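Local coordinates for protein Pre-mRNA splicing factor PRP8 (Cyanidioschyzon merolae, PDB 6NQI) that probably takes part in pre-mRNA splicing by binding intron and spliceosomal small nuclear RNAs, and is represented here by its RNase H-like domain, at residues R10-D15 with I30-T35; D16-R21 with P115-M120; K61-V66 with D91-L96; A85-M90 with V107-A112; S141-W146 with A157-L162. All blocks are in the same frame, centred on the assembly; numbering follows the deposited sequence.

Contact 1. Residues R10-D15 with I30-T35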
# COMPACT_ATOMS: atom_id res chain seq x y z
N ARG A 10 -1.87 0.53 14.84
CA ARG A 10 -1.95 1.29 13.59
C ARG A 10 -0.53 1.38 13.03
O ARG A 10 0.28 2.18 13.49
CB ARG A 10 -2.55 2.68 13.85
CG ARG A 10 -2.94 3.50 12.58
CD ARG A 10 -3.42 4.93 12.90
NE ARG A 10 -4.80 4.99 13.37
CZ ARG A 10 -5.87 5.28 12.62
NH1 ARG A 10 -5.72 5.56 11.33
NH2 ARG A 10 -7.10 5.27 13.17
N LEU A 11 -0.21 0.50 12.07
CA LEU A 11 1.04 0.47 11.31
C LEU A 11 0.85 1.00 9.88
O LEU A 11 -0.26 1.00 9.33
CB LEU A 11 1.61 -0.95 11.24
CG LEU A 11 2.21 -1.67 12.44
CD1 LEU A 11 2.85 -3.01 12.06
CD2 LEU A 11 3.27 -0.74 13.00
N TRP A 12 1.94 1.47 9.26
CA TRP A 12 1.95 1.87 7.85
C TRP A 12 2.95 0.99 7.10
O TRP A 12 4.16 1.10 7.33
CB TRP A 12 2.31 3.34 7.65
CG TRP A 12 1.16 4.28 7.88
CD1 TRP A 12 -0.07 3.95 8.32
CD2 TRP A 12 1.15 5.70 7.69
NE1 TRP A 12 -0.87 5.06 8.40
CE2 TRP A 12 -0.14 6.15 8.03
CE3 TRP A 12 2.10 6.64 7.23
CZ2 TRP A 12 -0.52 7.49 7.95
CZ3 TRP A 12 1.72 7.98 7.14
CH2 TRP A 12 0.43 8.39 7.51
N ILE A 13 2.44 0.14 6.22
CA ILE A 13 3.29 -0.65 5.33
C ILE A 13 3.51 0.16 4.04
O ILE A 13 2.55 0.47 3.32
CB ILE A 13 2.66 -2.01 5.03
CG1 ILE A 13 2.05 -2.68 6.27
CG2 ILE A 13 3.73 -2.93 4.50
CD1 ILE A 13 3.03 -3.16 7.36
N VAL A 14 4.75 0.52 3.75
CA VAL A 14 5.06 1.34 2.60
C VAL A 14 5.83 0.52 1.58
O VAL A 14 6.85 -0.11 1.92
CB VAL A 14 5.84 2.60 3.00
CG1 VAL A 14 5.83 3.61 1.81
CG2 VAL A 14 5.29 3.17 4.33
N ASP A 15 5.32 0.48 0.35
CA ASP A 15 5.89 -0.32 -0.74
C ASP A 15 6.02 0.59 -1.95
O ASP A 15 5.01 1.05 -2.50
CB ASP A 15 5.01 -1.54 -1.03
CG ASP A 15 5.69 -2.57 -1.93
OD1 ASP A 15 6.66 -2.24 -2.64
OD2 ASP A 15 5.25 -3.75 -1.93
N ILE A 30 0.68 2.69 0.44
CA ILE A 30 0.73 2.68 1.91
C ILE A 30 -0.52 1.98 2.44
O ILE A 30 -1.63 2.52 2.34
CB ILE A 30 0.83 4.09 2.50
CG1 ILE A 30 2.10 4.80 2.03
CG2 ILE A 30 0.75 4.01 4.07
CD1 ILE A 30 2.20 6.17 2.57
N TRP A 31 -0.33 0.82 3.07
CA TRP A 31 -1.41 0.06 3.70
C TRP A 31 -1.41 0.38 5.19
O TRP A 31 -0.39 0.23 5.87
CB TRP A 31 -1.22 -1.44 3.45
CG TRP A 31 -2.11 -2.35 4.26
CD1 TRP A 31 -3.38 -2.10 4.68
CD2 TRP A 31 -1.79 -3.67 4.73
NE1 TRP A 31 -3.87 -3.17 5.41
CE2 TRP A 31 -2.92 -4.15 5.45
CE3 TRP A 31 -0.67 -4.50 4.62
CZ2 TRP A 31 -2.94 -5.41 6.04
CZ3 TRP A 31 -0.71 -5.76 5.21
CH2 TRP A 31 -1.83 -6.19 5.91
N GLU A 32 -2.53 0.88 5.68
CA GLU A 32 -2.73 1.11 7.11
C GLU A 32 -3.38 -0.14 7.70
O GLU A 32 -4.59 -0.37 7.52
CB GLU A 32 -3.60 2.34 7.30
CG GLU A 32 -3.71 2.75 8.73
CD GLU A 32 -4.27 4.14 8.88
OE1 GLU A 32 -5.50 4.31 8.80
OE2 GLU A 32 -3.45 5.07 9.03
N THR A 33 -2.60 -0.92 8.46
CA THR A 33 -3.00 -2.27 8.85
C THR A 33 -4.24 -2.28 9.74
O THR A 33 -5.14 -3.10 9.55
CB THR A 33 -1.86 -3.00 9.55
OG1 THR A 33 -1.47 -2.27 10.73
CG2 THR A 33 -0.66 -3.20 8.62
N SER A 34 -4.28 -1.41 10.76
CA SER A 34 -5.36 -1.47 11.74
C SER A 34 -6.71 -1.18 11.10
O SER A 34 -7.74 -1.74 11.52
CB SER A 34 -5.11 -0.49 12.87
OG SER A 34 -5.28 0.85 12.44
N THR A 35 -6.75 -0.27 10.13
CA THR A 35 -8.02 0.18 9.56
C THR A 35 -8.31 -0.34 8.17
O THR A 35 -9.47 -0.36 7.76
CB THR A 35 -8.05 1.71 9.50
OG1 THR A 35 -6.90 2.17 8.77
CG2 THR A 35 -8.01 2.28 10.87

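Contact 2. Residues D16-R21 with P115-M120. With BME (beta-mercaptoethanol), chain C.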
# COMPACT_ATOMS: atom_id res chain seq x y z
N ASP A 16 7.25 0.86 -2.37
CA ASP A 16 7.48 1.71 -3.53
C ASP A 16 8.10 0.95 -4.69
O ASP A 16 8.48 1.57 -5.68
CB ASP A 16 8.34 2.93 -3.13
CG ASP A 16 9.78 2.56 -2.82
OD1 ASP A 16 10.08 1.36 -2.60
OD2 ASP A 16 10.61 3.50 -2.76
N ARG A 17 8.13 -0.37 -4.62
CA ARG A 17 8.77 -1.20 -5.64
C ARG A 17 8.15 -1.05 -7.04
O ARG A 17 8.71 -1.59 -8.00
CB ARG A 17 8.72 -2.65 -5.19
CG ARG A 17 9.64 -2.92 -4.05
CD ARG A 17 9.52 -4.34 -3.56
NE ARG A 17 8.32 -4.55 -2.76
CZ ARG A 17 8.09 -5.68 -2.10
NH1 ARG A 17 9.00 -6.66 -2.16
NH2 ARG A 17 6.98 -5.83 -1.37
N THR A 18 7.03 -0.35 -7.16
CA THR A 18 6.43 0.01 -8.44
C THR A 18 6.41 1.53 -8.62
O THR A 18 5.47 2.10 -9.19
CB THR A 18 5.01 -0.55 -8.56
OG1 THR A 18 4.19 -0.02 -7.51
CG2 THR A 18 5.03 -2.07 -8.53
N ALA A 19 7.46 2.21 -8.18
CA ALA A 19 7.46 3.64 -8.39
C ALA A 19 7.92 3.97 -9.81
O ALA A 19 7.45 4.95 -10.40
CB ALA A 19 8.35 4.32 -7.35
N TYR A 20 8.83 3.18 -10.36
CA TYR A 20 9.19 3.23 -11.77
C TYR A 20 8.65 1.99 -12.47
O TYR A 20 9.05 0.87 -12.13
CB TYR A 20 10.70 3.34 -11.98
CG TYR A 20 11.08 3.18 -13.43
CD1 TYR A 20 10.88 4.21 -14.35
CD2 TYR A 20 11.64 2.00 -13.88
CE1 TYR A 20 11.22 4.06 -15.69
CE2 TYR A 20 11.99 1.84 -15.21
CZ TYR A 20 11.78 2.87 -16.11
OH TYR A 20 12.12 2.68 -17.43
N ARG A 21 7.79 2.19 -13.46
CA ARG A 21 7.40 1.10 -14.34
C ARG A 21 7.76 1.50 -15.77
O ARG A 21 7.45 2.63 -16.18
CB ARG A 21 5.90 0.76 -14.24
CG ARG A 21 5.52 0.04 -12.92
CD ARG A 21 4.13 -0.60 -13.00
NE ARG A 21 3.10 0.35 -13.37
CZ ARG A 21 1.95 0.01 -13.92
NH1 ARG A 21 1.70 -1.27 -14.16
NH2 ARG A 21 1.07 0.95 -14.25
N PRO A 115 3.85 -8.87 -0.62
CA PRO A 115 3.74 -8.34 -1.99
C PRO A 115 2.56 -7.40 -2.15
O PRO A 115 1.58 -7.66 -2.86
CB PRO A 115 3.58 -9.61 -2.82
CG PRO A 115 2.79 -10.50 -1.92
CD PRO A 115 3.37 -10.26 -0.53
N LEU A 116 2.67 -6.26 -1.47
CA LEU A 116 1.65 -5.21 -1.55
C LEU A 116 1.61 -4.60 -2.95
O LEU A 116 0.53 -4.21 -3.43
CB LEU A 116 1.95 -4.15 -0.49
CG LEU A 116 1.05 -2.94 -0.38
CD1 LEU A 116 -0.34 -3.37 -0.00
CD2 LEU A 116 1.60 -2.01 0.66
N GLN A 117 2.76 -4.53 -3.63
CA GLN A 117 2.79 -3.99 -4.99
C GLN A 117 1.91 -4.79 -5.94
O GLN A 117 1.53 -4.28 -7.00
CB GLN A 117 4.22 -4.00 -5.55
CG GLN A 117 4.91 -5.34 -5.38
CD GLN A 117 6.26 -5.41 -6.07
OE1 GLN A 117 6.63 -4.52 -6.85
NE2 GLN A 117 7.00 -6.49 -5.82
N ALA A 118 1.60 -6.05 -5.60
CA ALA A 118 0.73 -6.86 -6.45
C ALA A 118 -0.64 -6.22 -6.65
O ALA A 118 -1.35 -6.59 -7.59
CB ALA A 118 0.60 -8.27 -5.87
N LEU A 119 -1.01 -5.23 -5.83
CA LEU A 119 -2.27 -4.55 -6.09
C LEU A 119 -2.29 -3.87 -7.46
O LEU A 119 -3.38 -3.56 -7.98
CB LEU A 119 -2.55 -3.51 -5.00
CG LEU A 119 -2.91 -4.17 -3.69
CD1 LEU A 119 -3.15 -3.11 -2.60
CD2 LEU A 119 -4.11 -5.07 -3.92
N MET A 120 -1.12 -3.69 -8.08
CA MET A 120 -1.05 -3.16 -9.43
C MET A 120 -1.89 -3.97 -10.41
O MET A 120 -2.20 -3.47 -11.49
CB MET A 120 0.41 -3.15 -9.91
CG MET A 120 0.70 -2.20 -11.05
SD MET A 120 0.37 -0.52 -10.52
CE MET A 120 -1.13 -0.17 -11.44
C1 BME C . 8.86 2.04 0.48
C2 BME C . 10.06 2.81 1.02
O1 BME C . 9.40 0.83 0.01
S2 BME C . 9.73 4.56 1.36

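Contact 3. Residues K61-V66 with D91-L96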
# COMPACT_ATOMS: atom_id res chain seq x y z
N LYS A 61 11.98 10.24 -3.15
CA LYS A 61 10.57 10.56 -3.35
C LYS A 61 9.67 9.75 -2.42
O LYS A 61 8.67 10.26 -1.91
CB LYS A 61 10.14 10.36 -4.81
CG LYS A 61 10.53 11.52 -5.75
CD LYS A 61 9.46 11.77 -6.82
CE LYS A 61 8.45 12.86 -6.43
NZ LYS A 61 9.11 14.19 -6.27
N CYS A 62 10.02 8.49 -2.16
CA CYS A 62 9.21 7.72 -1.22
C CYS A 62 9.30 8.31 0.19
O CYS A 62 8.28 8.44 0.88
CB CYS A 62 9.64 6.27 -1.23
SG CYS A 62 8.57 5.30 -0.11
N ALA A 63 10.52 8.65 0.63
CA ALA A 63 10.69 9.26 1.95
C ALA A 63 9.90 10.56 2.06
O ALA A 63 9.22 10.81 3.07
CB ALA A 63 12.18 9.52 2.20
N GLU A 64 9.98 11.41 1.03
CA GLU A 64 9.25 12.67 1.06
C GLU A 64 7.73 12.43 1.05
O GLU A 64 6.99 13.15 1.74
CB GLU A 64 9.71 13.53 -0.12
CG GLU A 64 9.37 14.99 0.03
CD GLU A 64 7.95 15.34 -0.36
OE1 GLU A 64 7.30 14.54 -1.10
OE2 GLU A 64 7.49 16.45 0.04
N HIS A 65 7.27 11.40 0.34
CA HIS A 65 5.84 11.10 0.32
C HIS A 65 5.35 10.66 1.69
O HIS A 65 4.32 11.16 2.17
CB HIS A 65 5.55 10.03 -0.74
CG HIS A 65 4.15 9.47 -0.69
ND1 HIS A 65 3.89 8.13 -0.48
CD2 HIS A 65 2.94 10.09 -0.77
CE1 HIS A 65 2.58 7.94 -0.46
NE2 HIS A 65 1.98 9.11 -0.62
N VAL A 66 6.08 9.75 2.34
CA VAL A 66 5.72 9.33 3.70
C VAL A 66 5.68 10.54 4.63
O VAL A 66 4.75 10.70 5.42
CB VAL A 66 6.67 8.23 4.21
CG1 VAL A 66 6.53 8.05 5.70
CG2 VAL A 66 6.35 6.91 3.52
N ASP A 91 17.25 4.98 5.55
CA ASP A 91 18.06 6.16 5.85
C ASP A 91 17.42 7.46 5.36
O ASP A 91 17.34 8.41 6.15
CB ASP A 91 19.46 6.02 5.25
CG ASP A 91 20.42 5.27 6.15
OD1 ASP A 91 20.07 5.02 7.34
OD2 ASP A 91 21.57 5.04 5.68
N PRO A 92 16.99 7.58 4.09
CA PRO A 92 16.36 8.85 3.65
C PRO A 92 15.16 9.25 4.49
O PRO A 92 15.06 10.42 4.90
CB PRO A 92 15.98 8.55 2.20
CG PRO A 92 17.01 7.57 1.74
CD PRO A 92 17.24 6.69 2.94
N LEU A 93 14.25 8.32 4.75
CA LEU A 93 13.10 8.62 5.60
C LEU A 93 13.54 9.19 6.96
O LEU A 93 13.10 10.27 7.37
CB LEU A 93 12.26 7.38 5.80
CG LEU A 93 11.00 7.63 6.61
CD1 LEU A 93 10.21 8.76 5.99
CD2 LEU A 93 10.20 6.36 6.65
N LYS A 94 14.41 8.47 7.66
CA LYS A 94 14.90 9.01 8.93
C LYS A 94 15.42 10.43 8.76
O LYS A 94 15.08 11.32 9.55
CB LYS A 94 15.94 8.06 9.53
CG LYS A 94 15.30 6.77 10.04
CD LYS A 94 16.34 5.72 10.36
CE LYS A 94 15.71 4.49 10.98
NZ LYS A 94 15.53 4.63 12.47
N THR A 95 16.19 10.70 7.68
CA THR A 95 16.74 12.04 7.50
C THR A 95 15.63 13.08 7.38
O THR A 95 15.72 14.16 7.97
CB THR A 95 17.62 12.13 6.26
OG1 THR A 95 18.69 11.19 6.35
CG2 THR A 95 18.22 13.53 6.16
N LEU A 96 14.57 12.77 6.63
CA LEU A 96 13.52 13.76 6.46
C LEU A 96 12.65 13.90 7.71
O LEU A 96 11.91 14.89 7.82
CB LEU A 96 12.64 13.41 5.26
CG LEU A 96 13.35 13.30 3.91
CD1 LEU A 96 12.39 13.20 2.74
CD2 LEU A 96 14.31 14.45 3.71

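Contact 4. Residues A85-M90 with V107-A112. With BME (beta-mercaptoethanol), chain C.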
# COMPACT_ATOMS: atom_id res chain seq x y z
N ALA A 85 9.12 -1.52 2.65
CA ALA A 85 9.40 -2.73 1.89
C ALA A 85 10.85 -2.75 1.42
O ALA A 85 11.45 -3.83 1.34
CB ALA A 85 8.44 -2.85 0.71
N GLN A 86 11.43 -1.59 1.10
CA GLN A 86 12.81 -1.51 0.63
C GLN A 86 13.67 -0.75 1.63
O GLN A 86 13.36 0.39 1.99
CB GLN A 86 12.88 -0.87 -0.76
CG GLN A 86 12.61 -1.88 -1.87
CD GLN A 86 12.71 -1.28 -3.28
OE1 GLN A 86 12.39 -0.11 -3.49
NE2 GLN A 86 13.14 -2.10 -4.24
N THR A 87 14.79 -1.36 2.02
CA THR A 87 15.60 -0.79 3.09
C THR A 87 16.34 0.45 2.62
O THR A 87 16.78 1.25 3.46
CB THR A 87 16.57 -1.85 3.62
OG1 THR A 87 17.19 -1.38 4.83
CG2 THR A 87 17.65 -2.19 2.60
N ALA A 88 16.43 0.66 1.30
CA ALA A 88 17.18 1.79 0.76
C ALA A 88 16.58 3.12 1.18
O ALA A 88 17.31 4.11 1.26
CB ALA A 88 17.24 1.71 -0.76
N SER A 89 15.29 3.14 1.49
CA SER A 89 14.63 4.36 1.93
C SER A 89 14.52 4.45 3.44
O SER A 89 13.83 5.33 3.94
CB SER A 89 13.23 4.43 1.33
OG SER A 89 13.28 4.19 -0.06
N MET A 90 15.22 3.57 4.17
CA MET A 90 15.21 3.66 5.62
C MET A 90 16.04 4.84 6.10
O MET A 90 15.59 5.64 6.92
CB MET A 90 15.74 2.37 6.23
CG MET A 90 15.85 2.44 7.74
SD MET A 90 15.83 0.83 8.56
CE MET A 90 14.21 0.34 8.05
N VAL A 107 10.81 3.18 12.66
CA VAL A 107 10.85 2.90 11.24
C VAL A 107 11.62 1.60 11.08
O VAL A 107 12.77 1.50 11.51
CB VAL A 107 11.52 4.06 10.49
CG1 VAL A 107 11.77 3.71 9.04
CG2 VAL A 107 10.64 5.28 10.61
N ARG A 108 11.02 0.64 10.38
CA ARG A 108 11.51 -0.72 10.31
C ARG A 108 11.47 -1.19 8.87
O ARG A 108 10.71 -0.66 8.06
CB ARG A 108 10.65 -1.64 11.23
CG ARG A 108 11.07 -3.09 11.37
CD ARG A 108 10.14 -3.97 12.32
NE ARG A 108 8.75 -4.25 11.90
CZ ARG A 108 8.34 -5.31 11.17
NH1 ARG A 108 9.19 -6.24 10.76
NH2 ARG A 108 7.05 -5.45 10.87
N ALA A 109 12.31 -2.16 8.55
CA ALA A 109 12.35 -2.79 7.24
C ALA A 109 11.56 -4.09 7.31
O ALA A 109 10.81 -4.34 8.26
CB ALA A 109 13.79 -3.03 6.80
N GLY A 110 11.72 -4.92 6.29
CA GLY A 110 11.14 -6.25 6.29
C GLY A 110 9.73 -6.37 5.78
O GLY A 110 9.12 -7.43 5.98
N ALA A 111 9.19 -5.34 5.12
CA ALA A 111 7.89 -5.52 4.49
C ALA A 111 8.00 -6.24 3.15
O ALA A 111 6.97 -6.65 2.60
CB ALA A 111 7.18 -4.18 4.28
N ALA A 112 9.24 -6.51 2.71
CA ALA A 112 9.47 -7.18 1.43
C ALA A 112 8.69 -8.48 1.34
O ALA A 112 8.12 -8.80 0.29
CB ALA A 112 10.97 -7.43 1.25
C1 BME C . 8.86 2.04 0.48
C2 BME C . 10.06 2.81 1.02
O1 BME C . 9.40 0.83 0.01
S2 BME C . 9.73 4.56 1.36

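Contact 5. Residues S141-W146 with A157-L162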
# COMPACT_ATOMS: atom_id res chain seq x y z
N SER A 141 -10.49 2.00 0.69
CA SER A 141 -10.67 1.22 1.91
C SER A 141 -10.33 -0.23 1.59
O SER A 141 -11.09 -0.92 0.92
CB SER A 141 -12.08 1.37 2.47
OG SER A 141 -12.95 0.38 1.96
N GLY A 142 -9.17 -0.68 2.05
CA GLY A 142 -8.72 -2.02 1.74
C GLY A 142 -9.43 -3.14 2.47
O GLY A 142 -9.25 -4.30 2.09
N TYR A 143 -10.25 -2.83 3.48
CA TYR A 143 -11.01 -3.85 4.19
C TYR A 143 -12.49 -3.79 3.86
O TYR A 143 -13.30 -4.42 4.55
CB TYR A 143 -10.82 -3.73 5.71
CG TYR A 143 -9.41 -4.03 6.20
CD1 TYR A 143 -8.49 -4.61 5.35
CD2 TYR A 143 -9.02 -3.75 7.52
CE1 TYR A 143 -7.21 -4.88 5.78
CE2 TYR A 143 -7.74 -4.04 7.96
CZ TYR A 143 -6.84 -4.60 7.09
OH TYR A 143 -5.56 -4.88 7.47
N ALA A 144 -12.87 -3.01 2.84
CA ALA A 144 -14.25 -2.98 2.38
C ALA A 144 -15.17 -2.73 3.56
O ALA A 144 -15.06 -1.71 4.24
CB ALA A 144 -14.62 -4.31 1.70
N ASP A 145 -16.03 -3.71 3.83
CA ASP A 145 -16.91 -3.75 4.99
C ASP A 145 -16.64 -4.96 5.85
O ASP A 145 -17.54 -5.46 6.52
CB ASP A 145 -18.37 -3.76 4.54
CG ASP A 145 -18.72 -5.02 3.74
OD1 ASP A 145 -19.84 -5.55 3.89
OD2 ASP A 145 -17.84 -5.48 2.96
N TRP A 146 -15.41 -5.49 5.81
CA TRP A 146 -15.14 -6.72 6.55
C TRP A 146 -15.27 -6.50 8.06
O TRP A 146 -15.83 -7.35 8.77
CB TRP A 146 -13.75 -7.26 6.20
CG TRP A 146 -13.56 -7.51 4.74
CD1 TRP A 146 -14.52 -7.59 3.78
CD2 TRP A 146 -12.31 -7.78 4.09
NE1 TRP A 146 -13.95 -7.86 2.56
CE2 TRP A 146 -12.60 -7.98 2.71
CE3 TRP A 146 -10.98 -7.86 4.53
CZ2 TRP A 146 -11.60 -8.25 1.78
CZ3 TRP A 146 -9.99 -8.13 3.59
CH2 TRP A 146 -10.31 -8.32 2.23
N ALA A 157 -5.69 -10.62 7.75
CA ALA A 157 -5.21 -11.86 7.15
C ALA A 157 -5.81 -12.07 5.77
O ALA A 157 -5.15 -12.59 4.87
CB ALA A 157 -5.52 -13.03 8.08
N ARG A 158 -7.08 -11.70 5.59
CA ARG A 158 -7.74 -11.85 4.30
C ARG A 158 -7.07 -10.98 3.25
O ARG A 158 -6.78 -11.43 2.14
CB ARG A 158 -9.21 -11.47 4.43
CG ARG A 158 -10.01 -11.78 3.21
CD ARG A 158 -11.46 -11.42 3.45
NE ARG A 158 -12.09 -12.25 4.46
CZ ARG A 158 -13.34 -12.07 4.88
NH1 ARG A 158 -14.08 -11.10 4.36
NH2 ARG A 158 -13.85 -12.86 5.81
N PHE A 159 -6.83 -9.72 3.61
CA PHE A 159 -6.11 -8.81 2.74
C PHE A 159 -4.75 -9.40 2.37
O PHE A 159 -4.36 -9.39 1.20
CB PHE A 159 -5.98 -7.47 3.45
CG PHE A 159 -5.38 -6.38 2.65
CD1 PHE A 159 -6.19 -5.56 1.87
CD2 PHE A 159 -4.03 -6.12 2.70
CE1 PHE A 159 -5.66 -4.53 1.14
CE2 PHE A 159 -3.48 -5.08 1.97
CZ PHE A 159 -4.30 -4.29 1.19
N LEU A 160 -4.03 -9.96 3.35
CA LEU A 160 -2.70 -10.50 3.07
C LEU A 160 -2.78 -11.70 2.12
O LEU A 160 -1.96 -11.83 1.20
CB LEU A 160 -2.02 -10.87 4.39
CG LEU A 160 -0.49 -11.05 4.45
CD1 LEU A 160 0.25 -9.86 3.86
CD2 LEU A 160 -0.05 -11.25 5.87
N LEU A 161 -3.76 -12.58 2.34
CA LEU A 161 -3.96 -13.73 1.45
C LEU A 161 -4.27 -13.28 0.03
O LEU A 161 -3.78 -13.87 -0.94
CB LEU A 161 -5.09 -14.62 1.98
CG LEU A 161 -5.45 -15.83 1.12
CD1 LEU A 161 -4.25 -16.74 0.91
CD2 LEU A 161 -6.61 -16.60 1.72
N LEU A 162 -5.07 -12.22 -0.09
CA LEU A 162 -5.37 -11.64 -1.40
C LEU A 162 -4.10 -11.12 -2.06
O LEU A 162 -3.90 -11.32 -3.26
CB LEU A 162 -6.39 -10.52 -1.27
CG LEU A 162 -7.82 -11.04 -1.12
CD1 LEU A 162 -8.76 -9.92 -0.72
CD2 LEU A 162 -8.32 -11.72 -2.37

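Contact 1. Residues R10-D15 with I30-T35
R10 and E32 both send CG anti to the backbone nitrogen (chi1 -169° and -172°), which carries the guanidinium and the carboxylate along the same side of an antiparallel beta hairpin formed by strands 11-21 and 24-32 of the RNase H-like fold. There R10 NH1 forms a salt bridge with E32 OE1 at 2.8 Å, with the two flat groups nearly perpendicular. The other oxygen, E32 OE2, accepts the indole N-H of W12, NE1 to OE2 2.7 Å, almost straight (176°) and close to the ring plane. T35 OG1 donates to the anti lone pair of E32 OE1, and R37 supplies a second charge, so a buried glutamate has both oxygens engaged. A glutamate suits the place, since its two oxygens serve the indole and the arginines together.

Beyond E32, the strands pair through I13 and W31, whose backbones exchange two hydrogen bonds, I13 N to W31 O and W31 N to I13 O, both 2.9 Å. W12, V14 and I30 share the face carrying E32 and look toward helix 54-71; the branched I30 lays CG2 over the pyrrole face of W12, 4.2 Å from its centroid. On the reverse face, T33 CG2 sits over the W31 ring, while I13 CG1 lies 3.6 Å from T33 CG2 and 3.7 Å from W31 CE3.

Contact 2. Residues D16-R21 with P115-M120
The amide of Q117 stacks over one face of the R17 guanidinium, their planes only 7° apart and NE2 offset toward the rim, while M120 SD sits over the centre of one face of the R21 guanidinium. These two layered pairs join the corner of strand 11-21, a type I beta turn from D16 to A19, to the 3-10 segment 116-120 of the RNase H-like domain. Planar groups suit such stacking because their N-H bonds stay available at the rim: R17 uses its own in a salt bridge with D15, and R21 reaches N25 O.

M120, bent at chi2 and chi3, lays its thioether across the guanidinium, with CG 3.4 Å from R21 NH1 and CE 3.7 Å from R21 NH2. A serine in place of R21 would probably deprive M120 of the flat surface under its sulfur, open a gap there and take from N25 O its bond to R21.

At the turn, D16 faces the other way and binds beta-mercaptoethanol, probably from the crystallisation liquor, whose O1 donates to D16 OD1. T18 OG1 is taken up by strand 24-32 through V27 O, and its methyl CG2 packs 3.4 Å from Q117 OE1 and 3.6 Å from Q117 CB.

Contact 3. Residues K61-V66 with D91-L96
A63 CB is pressed against the backbone of the facing helix, 3.5 Å from L93 N and 3.6 Å from L93 CA, with P92 CB beside it. A methyl suits this spot, since the two helix backbones come within 4.4 Å from A63 CA to L93 CA. Around that centre, larger side chains close the seam. L96 brings CD1 to 3.7 Å from A63 CB and on to the backbone of E64, and L93 CD1 meets V66 CG1 at 3.8 Å, the two branched chains crossing at about a right angle.

The short axes lie 8.4 Å apart and are inclined at 42°, joining helix 54-71 to helix 90-97. Further out, L93 also packs on I82 and L84, and V66 on V14, which seats both helices on the central sheet. W60 extends the seam past P92 and L96, and C62, one residue before A63, is covalently linked to beta-mercaptoethanol.

Across these segments no hydrogen bond or charge pair forms; between them the association rests on close fit and apolar burial.

Contact 4. Residues A85-M90 with V107-A112
The turn into a beta-alpha-beta crossover forms this contact: the chain leaves strand 81-84 at A85, turns through a short 3-10 segment into helix 90-97, and comes back as the parallel edge strand 107-108, against which M90 packs. From the first turn of that helix, M90 extends through chi1 and chi2, CG anti to the backbone nitrogen (chi1 176°), and bends at chi3, which lays its terminal methyl CE over the strand's backbone where R108 passes to A109. CE packs against A109 CB at 3.6 Å and V107 CG1 at 4.3 Å; a long, flexible, unbranched side chain suits a grip on backbone.

At the other end, small residues let the two backbones run close, with A85 CA 4.1 Å from A111 CA. A111 CB rests 3.6 Å from A85 CA, and A112 CB lies 3.6 Å from A85 O. Between the two groups, G110 turns the chain with positive phi (88°), a conformation in which a side chain would jam against the preceding carbonyl oxygen. A85 is tied to V14 of the neighbouring strand by a backbone hydrogen bond, while R108 pairs with strand 81-84. Beta-mercaptoethanol lies along the loop: Q86 N makes a weak hydrogen bond to its O1, and S89 CB lies 3.5 Å from its S2.

With no hydrogen bond joining these segments directly, the contact rests on methyl groups packed at a partly exposed surface, and the sheet supplies the directional bonds.

Contact 5. Residues S141-W146 with A157-L162
W146 and R158 make the dense half of the contact between the turns after strand 137-141 and helix 152-168. R158 CD sits over the six-membered ring of W146, 3.4 Å from its centroid, and the guanidinium continues above the pyrrole in a cation-pi contact, R158 CZ 4.5 Å from that centroid. Y143 O lies over the opposite face, and L162 CD1 touches the indole edge at W146 CH2, 3.7 Å away. Next to the indole, Y143 points its edge at the face of F159, an offset edge-to-face pair with planes at 73°. G142, which has no side chain, lies where a CB would crowd F159 CE1.

The looser side is the turn's outer rim, where A144 and D145 are partly exposed and D145 OD2 stays 6.9 Å from R158 NH1. Replacing W146 by a leucine would probably open a gap over R158 and free its aliphatic part to shift.

E208 and E201 hold the guanidinium by salt bridges, and with the indole face they probably offset the cost of burying its charge.

In the fold
The five contacts lie in or around one mixed sheet of the RNase H-like domain. Contact 1 lies in its middle, its centre about 7 Å from the chain's centre, and touches all the others. Contact 2 shares strand 11-21 with it, the two centres about 15 Å apart, and their segments alternate along the chain. Contacts 3 and 4, about 11 Å apart between centres, overlap in sequence through helix 90-97 and its crossover, and both fall between the segments of contact 2. Contact 5 comes last, its centre about 27 Å from that of contact 3, across the chain's centre. Helix 54-71 thus covers one sheet face and helix 152-168 the other, making a layered core.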